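Local coordinates for actinorhodin polyketide putative beta-ketoacyl synthase 2 (Streptomyces coelicolor A3, PDB 1TQY), which probably serves as the chain length factor that pairs with a ketosynthase subunit to build the polyketide chain from which actinorhodin is made, at residues Ala27-Trp30 with Ser31-Asp35; Arg122-Arg125 with Lys126-Glu130; Pro219-Ala222 with Tyr223-Phe226. All blocks are in the same frame, centred on the assembly; numbering follows the deposited sequence.

Contact 1: residues Ala27-Trp30 with Ser31-Asp35; sequences APYW and SAVLD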
# COMPACT_ATOMS: atom_id res chain seq x y z
N ALA B 27 6.91 2.23 28.01
CA ALA B 27 6.98 2.86 29.33
C ALA B 27 7.28 4.35 29.28
O ALA B 27 6.53 5.16 29.82
CB ALA B 27 8.00 2.14 30.21
N PRO B 28 8.40 4.74 28.63
CA PRO B 28 8.75 6.16 28.54
C PRO B 28 7.63 6.96 27.88
O PRO B 28 7.31 8.07 28.30
CB PRO B 28 10.02 6.15 27.70
CG PRO B 28 10.59 4.79 27.93
CD PRO B 28 9.38 3.91 27.92
N TYR B 29 7.05 6.40 26.83
CA TYR B 29 5.98 7.07 26.11
C TYR B 29 4.76 7.31 27.00
O TYR B 29 4.32 8.44 27.16
CB TYR B 29 5.58 6.24 24.90
CG TYR B 29 4.33 6.74 24.22
CD1 TYR B 29 4.34 7.93 23.50
CD2 TYR B 29 3.13 6.05 24.34
CE1 TYR B 29 3.18 8.41 22.90
CE2 TYR B 29 1.97 6.53 23.74
CZ TYR B 29 2.01 7.71 23.02
OH TYR B 29 0.86 8.15 22.43
N TRP B 30 4.23 6.24 27.58
CA TRP B 30 3.06 6.33 28.45
C TRP B 30 3.30 7.30 29.60
O TRP B 30 2.38 7.99 30.06
CB TRP B 30 2.72 4.96 29.01
CG TRP B 30 1.50 4.96 29.86
CD1 TRP B 30 1.41 4.58 31.16
CD2 TRP B 30 0.16 5.26 29.44
NE1 TRP B 30 0.11 4.63 31.59
CE2 TRP B 30 -0.68 5.03 30.55
CE3 TRP B 30 -0.40 5.69 28.23
CZ2 TRP B 30 -2.07 5.23 30.49
CZ3 TRP B 30 -1.78 5.88 28.17
CH2 TRP B 30 -2.59 5.65 29.30
N SER B 31 4.53 7.34 30.08
CA SER B 31 4.87 8.24 31.17
C SER B 31 4.77 9.69 30.72
O SER B 31 4.24 10.53 31.45
CB SER B 31 6.27 7.96 31.68
OG SER B 31 6.70 9.02 32.51
N ALA B 32 5.28 9.99 29.53
CA ALA B 32 5.26 11.35 29.00
C ALA B 32 3.83 11.82 28.69
O ALA B 32 3.47 12.97 28.92
CB ALA B 32 6.13 11.44 27.75
N VAL B 33 3.02 10.90 28.16
CA VAL B 33 1.64 11.19 27.81
C VAL B 33 0.79 11.58 29.01
O VAL B 33 0.07 12.57 28.97
CB VAL B 33 0.99 9.99 27.14
CG1 VAL B 33 -0.49 10.25 26.95
CG2 VAL B 33 1.66 9.72 25.82
N LEU B 34 0.87 10.79 30.08
CA LEU B 34 0.09 11.07 31.27
C LEU B 34 0.56 12.34 31.96
O LEU B 34 -0.20 13.00 32.65
CB LEU B 34 0.16 9.89 32.24
CG LEU B 34 -0.56 8.60 31.82
CD1 LEU B 34 -0.45 7.57 32.93
CD2 LEU B 34 -2.03 8.89 31.52
N ASP B 35 1.83 12.68 31.75
CA ASP B 35 2.40 13.87 32.35
C ASP B 35 2.34 15.08 31.44
O ASP B 35 2.78 16.17 31.80
CB ASP B 35 3.86 13.60 32.74
CG ASP B 35 4.47 14.77 33.48
OD1 ASP B 35 3.78 15.30 34.39
OD2 ASP B 35 5.62 15.15 33.17
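The amide N of V33 donates to Y29 O at 3.0 Å, an i to i+4 bond of helix 26-34. This short helix follows strands 11-20 and 23-24 near the start of the ketosynthase-type, thiolase-like fold. S31 N to A27 O, A32 N to P28 O and L34 N to W30 O repeat the pattern.

Two aromatic residues at consecutive positions each receive the aliphatic side chain one turn on. V33 lays a single methyl, CG2, over one face of the Y29 ring, 3.6 Å from its centroid in a CH-pi contact displaced toward the rim on the CZ side. A chi1 of 171° puts Y29 CG anti to the backbone N and beside the carbonyl carbon, which brings the ring alongside V33. Its OH then reaches T352 OG1 in a hydrogen bond, joining this helix to helix 345-359, while V18 and A20 of strand 11-20 also pack on the ring.

L34 covers a face of W30 with a branch rather than a lone methyl: CG sits 4.0 Å from the six-ring centroid in a second CH-pi contact, CD2 approaches CZ2 and CH2, and CD1 leans toward the pyrrole side. M355, S356 and E359 touch the same indole. The exposed S31 hydrogen-bonds through OG to R37 NH2, just beyond the end of the helix. The closest side-chain approach between W30 and L34 is W30 NE1 to L34 CD1, 3.3 Å.

Contact 2: residues Arg122-Arg125 with Lys126-Glu130; sequences REFR and KLWSE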
# COMPACT_ATOMS: atom_id res chain seq x y z
N ARG B 122 18.93 11.10 -0.78
CA ARG B 122 20.38 11.00 -0.95
C ARG B 122 20.72 10.29 -2.26
O ARG B 122 21.70 10.62 -2.92
CB ARG B 122 21.00 10.24 0.24
CG ARG B 122 20.70 10.88 1.58
CD ARG B 122 21.08 10.00 2.74
NE ARG B 122 20.68 10.62 4.00
CZ ARG B 122 21.18 11.75 4.48
NH1 ARG B 122 22.12 12.39 3.80
NH2 ARG B 122 20.73 12.26 5.61
N GLU B 123 19.91 9.30 -2.65
CA GLU B 123 20.19 8.59 -3.90
C GLU B 123 19.91 9.47 -5.10
O GLU B 123 20.58 9.37 -6.13
CB GLU B 123 19.39 7.28 -3.97
CG GLU B 123 19.84 6.20 -2.98
CD GLU B 123 21.35 5.94 -3.01
OE1 GLU B 123 21.93 5.93 -4.12
OE2 GLU B 123 21.94 5.73 -1.92
N PHE B 124 18.92 10.35 -4.98
CA PHE B 124 18.58 11.28 -6.07
C PHE B 124 19.73 12.27 -6.23
O PHE B 124 20.09 12.64 -7.35
CB PHE B 124 17.31 12.07 -5.73
CG PHE B 124 16.06 11.49 -6.31
CD1 PHE B 124 15.78 11.65 -7.67
CD2 PHE B 124 15.15 10.83 -5.51
CE1 PHE B 124 14.59 11.17 -8.21
CE2 PHE B 124 13.95 10.33 -6.04
CZ PHE B 124 13.67 10.50 -7.39
N ARG B 125 20.30 12.69 -5.11
CA ARG B 125 21.39 13.66 -5.15
C ARG B 125 22.65 13.08 -5.78
O ARG B 125 23.29 13.73 -6.59
CB ARG B 125 21.69 14.18 -3.74
CG ARG B 125 22.43 15.51 -3.74
CD ARG B 125 22.71 15.99 -2.32
NE ARG B 125 24.14 16.09 -2.09
CZ ARG B 125 24.94 16.92 -2.76
NH1 ARG B 125 24.45 17.72 -3.69
NH2 ARG B 125 26.25 16.90 -2.53
N LYS B 126 23.00 11.85 -5.42
CA LYS B 126 24.18 11.20 -5.96
C LYS B 126 24.07 10.99 -7.46
O LYS B 126 25.05 11.12 -8.19
CB LYS B 126 24.41 9.85 -5.28
CG LYS B 126 24.73 9.96 -3.80
CD LYS B 126 25.24 8.66 -3.23
CE LYS B 126 24.32 7.50 -3.50
NZ LYS B 126 24.65 6.32 -2.63
N LEU B 127 22.86 10.66 -7.91
CA LEU B 127 22.57 10.41 -9.33
C LEU B 127 22.83 11.62 -10.20
O LEU B 127 23.41 11.50 -11.27
CB LEU B 127 21.10 10.01 -9.52
CG LEU B 127 20.70 9.17 -10.73
CD1 LEU B 127 19.20 9.33 -10.95
CD2 LEU B 127 21.44 9.55 -12.00
N TRP B 128 22.37 12.78 -9.74
CA TRP B 128 22.54 14.00 -10.52
C TRP B 128 23.80 14.76 -10.18
O TRP B 128 24.20 15.65 -10.92
CB TRP B 128 21.34 14.91 -10.34
CG TRP B 128 20.10 14.27 -10.82
CD1 TRP B 128 19.20 13.56 -10.08
CD2 TRP B 128 19.63 14.23 -12.17
NE1 TRP B 128 18.21 13.06 -10.89
CE2 TRP B 128 18.45 13.45 -12.18
CE3 TRP B 128 20.10 14.75 -13.38
CZ2 TRP B 128 17.72 13.20 -13.34
CZ3 TRP B 128 19.38 14.50 -14.54
CH2 TRP B 128 18.21 13.72 -14.51
N SER B 129 24.40 14.41 -9.06
CA SER B 129 25.61 15.08 -8.63
C SER B 129 26.83 14.34 -9.17
O SER B 129 27.76 14.94 -9.70
CB SER B 129 25.66 15.12 -7.10
OG SER B 129 26.91 15.60 -6.65
N GLU B 130 26.80 13.02 -9.05
CA GLU B 130 27.91 12.20 -9.50
C GLU B 130 27.60 11.38 -10.74
O GLU B 130 28.40 11.33 -11.67
CB GLU B 130 28.36 11.27 -8.36
CG GLU B 130 28.59 11.98 -7.03
CD GLU B 130 29.59 13.12 -7.12
OE1 GLU B 130 30.77 12.86 -7.48
OE2 GLU B 130 29.20 14.28 -6.84
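The last turns of helix 117-129 carry a salt bridge one turn apart, in which K126 NZ donates to E123 OE2 at 2.9 Å. The ammonium comes to the syn side of that oxygen, 21° out of the carboxylate plane. The two side chains run side by side in the same direction: E123 folds at chi2 (-50°), K126 at chi3 (-53°), and these bends bring the ends together. K126 CE accordingly lies against E123 OE1, whose own hydrogen-bond partner is S136 N in the loop after the helix. The carboxylate is thus held by a lysine of the helix and an amide of the following loop, which would probably stabilise its negative charge.

In the backbone, K126 N reaches R122 O at 3.1 Å and L127 N reaches E123 O at 3.2 Å, but W128 N to F124 O is weak, in keeping with a helix nearing its end. The same F124 O lies 3.0 Å from W128 CD1, near the plane of the indole and at its edge. In this thiolase-fold protein the helix stands far from the centre of the chain, against the other protein of the assembly, consistent with a ketosynthase-chain length factor heterodimer. F124 meets an aromatic ring of that other chain, and W128 NE1 makes a weak hydrogen bond to one of its acidic side chains. Within its own chain, F124 also packs edge-to-face with W202. W128 NE1 lies at the edge of the F124 ring, near its plane, 4.3 Å from F124 CD1. Closing the last turn, E130 N bonds K126 O at 2.7 Å, and S129 OG donates to E130 OE2 at 2.7 Å, using the anti lone pair of that oxygen.

Contact 3: residues Pro219-Ala222 with Tyr223-Phe226; sequences PDRA and YLPF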
# COMPACT_ATOMS: atom_id res chain seq x y z
N PRO B 219 7.09 25.49 20.83
CA PRO B 219 6.76 24.06 20.86
C PRO B 219 5.54 23.70 21.71
O PRO B 219 4.84 22.75 21.39
CB PRO B 219 8.03 23.42 21.41
CG PRO B 219 9.10 24.33 20.93
CD PRO B 219 8.50 25.70 21.20
N ASP B 220 5.30 24.45 22.78
CA ASP B 220 4.16 24.17 23.64
C ASP B 220 2.86 24.65 23.03
O ASP B 220 1.78 24.26 23.49
CB ASP B 220 4.30 24.84 25.01
CG ASP B 220 5.56 24.44 25.73
OD1 ASP B 220 5.86 23.23 25.81
OD2 ASP B 220 6.26 25.36 26.22
N ARG B 221 2.95 25.50 22.02
CA ARG B 221 1.74 26.05 21.41
C ARG B 221 1.77 26.08 19.89
O ARG B 221 1.51 27.12 19.28
CB ARG B 221 1.49 27.46 21.94
CG ARG B 221 1.22 27.56 23.43
CD ARG B 221 -0.09 28.29 23.67
NE ARG B 221 -1.21 27.37 23.74
CZ ARG B 221 -2.48 27.72 23.58
NH1 ARG B 221 -2.82 28.98 23.34
NH2 ARG B 221 -3.43 26.79 23.69
N ALA B 222 2.05 24.94 19.28
CA ALA B 222 2.11 24.87 17.83
C ALA B 222 1.10 23.89 17.26
O ALA B 222 0.52 24.12 16.19
CB ALA B 222 3.52 24.47 17.39
N TYR B 223 0.89 22.79 17.97
CA TYR B 223 -0.05 21.78 17.52
C TYR B 223 -1.18 21.78 18.53
O TYR B 223 -1.10 21.16 19.58
CB TYR B 223 0.65 20.42 17.43
CG TYR B 223 -0.21 19.30 16.91
CD1 TYR B 223 -1.30 19.54 16.06
CD2 TYR B 223 0.08 17.98 17.25
CE1 TYR B 223 -2.07 18.49 15.57
CE2 TYR B 223 -0.68 16.93 16.77
CZ TYR B 223 -1.75 17.19 15.93
OH TYR B 223 -2.50 16.14 15.44
N LEU B 224 -2.25 22.50 18.18
CA LEU B 224 -3.38 22.66 19.07
C LEU B 224 -4.72 22.24 18.48
O LEU B 224 -5.58 23.07 18.20
CB LEU B 224 -3.44 24.13 19.50
CG LEU B 224 -2.14 24.69 20.11
CD1 LEU B 224 -2.26 26.20 20.32
CD2 LEU B 224 -1.85 23.98 21.42
N PRO B 225 -4.92 20.93 18.28
CA PRO B 225 -6.20 20.49 17.72
C PRO B 225 -7.40 20.84 18.61
O PRO B 225 -7.39 20.60 19.81
CB PRO B 225 -6.00 18.97 17.56
CG PRO B 225 -5.07 18.64 18.68
CD PRO B 225 -4.06 19.78 18.59
N PHE B 226 -8.42 21.42 17.99
CA PHE B 226 -9.66 21.82 18.66
C PHE B 226 -9.54 23.10 19.49
O PHE B 226 -10.50 23.53 20.13
CB PHE B 226 -10.20 20.67 19.54
CG PHE B 226 -10.57 19.43 18.76
CD1 PHE B 226 -9.97 18.21 19.04
CD2 PHE B 226 -11.49 19.49 17.72
CE1 PHE B 226 -10.29 17.07 18.31
CE2 PHE B 226 -11.81 18.36 16.97
CZ PHE B 226 -11.21 17.15 17.26
O HOH W 1 2.36 22.26 20.20
O HOH W 2 -2.31 23.85 15.46
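R221 and L224 form the close-packed half of this irregular loop, which leads from helix 201-208 toward strand 238-246 in the ketosynthase-type fold. The two side chains cross at about a right angle, and L224 sets CD1 over one face of the guanidinium, 3.5 Å above the plane and displaced toward the rim. L224 CD1 is 3.6 Å from R221 CZ, while CD2 stands farther off, toward NH2. Bends at chi2 and at chi3 (91°) turn the arginine head back over the leucine, though its CB leaves the backbone pointing away. NH2 is held by the D227 carboxylate in a salt bridge and by G367 O in a hydrogen bond, which would fix the rotation of the group. A222 and Y223 are buried as well: the A222 methyl rests on L55, and Y223 points its hydroxyl to G306 O while its ring carries P225 CD over one face.

The looser side relies on water instead of direct bonds; no hydrogen bond joins the two segments. One water donates to P219 O at 2.8 Å and accepts from Y223 N at 2.7 Å, bridging the turn. D220, next in the chain after P219, is exposed, with OD1 bonded to H38 NE2. A second water accepts from L224 N at 3.0 Å and lies 2.9 Å from A222 O.

In the fold
From the N terminus the three contacts come in series along the chain; each is local and continuous, so none closes a long loop and none nests in or crosses another. Contact 1, on helix 26-34, ties strand 11-20 to helix 345-359, which comes late in the sequence. Contact 2 ends helix 117-129 at the periphery, its centre about 40 Å from that of contact 1, and is the one of the three that meets the other protein of the assembly. Contact 3, in the loop before strand 238-246, returns inward: its centre is about 18 Å from that of contact 1, and its flanks reach strand 55-57 and helix 310-324.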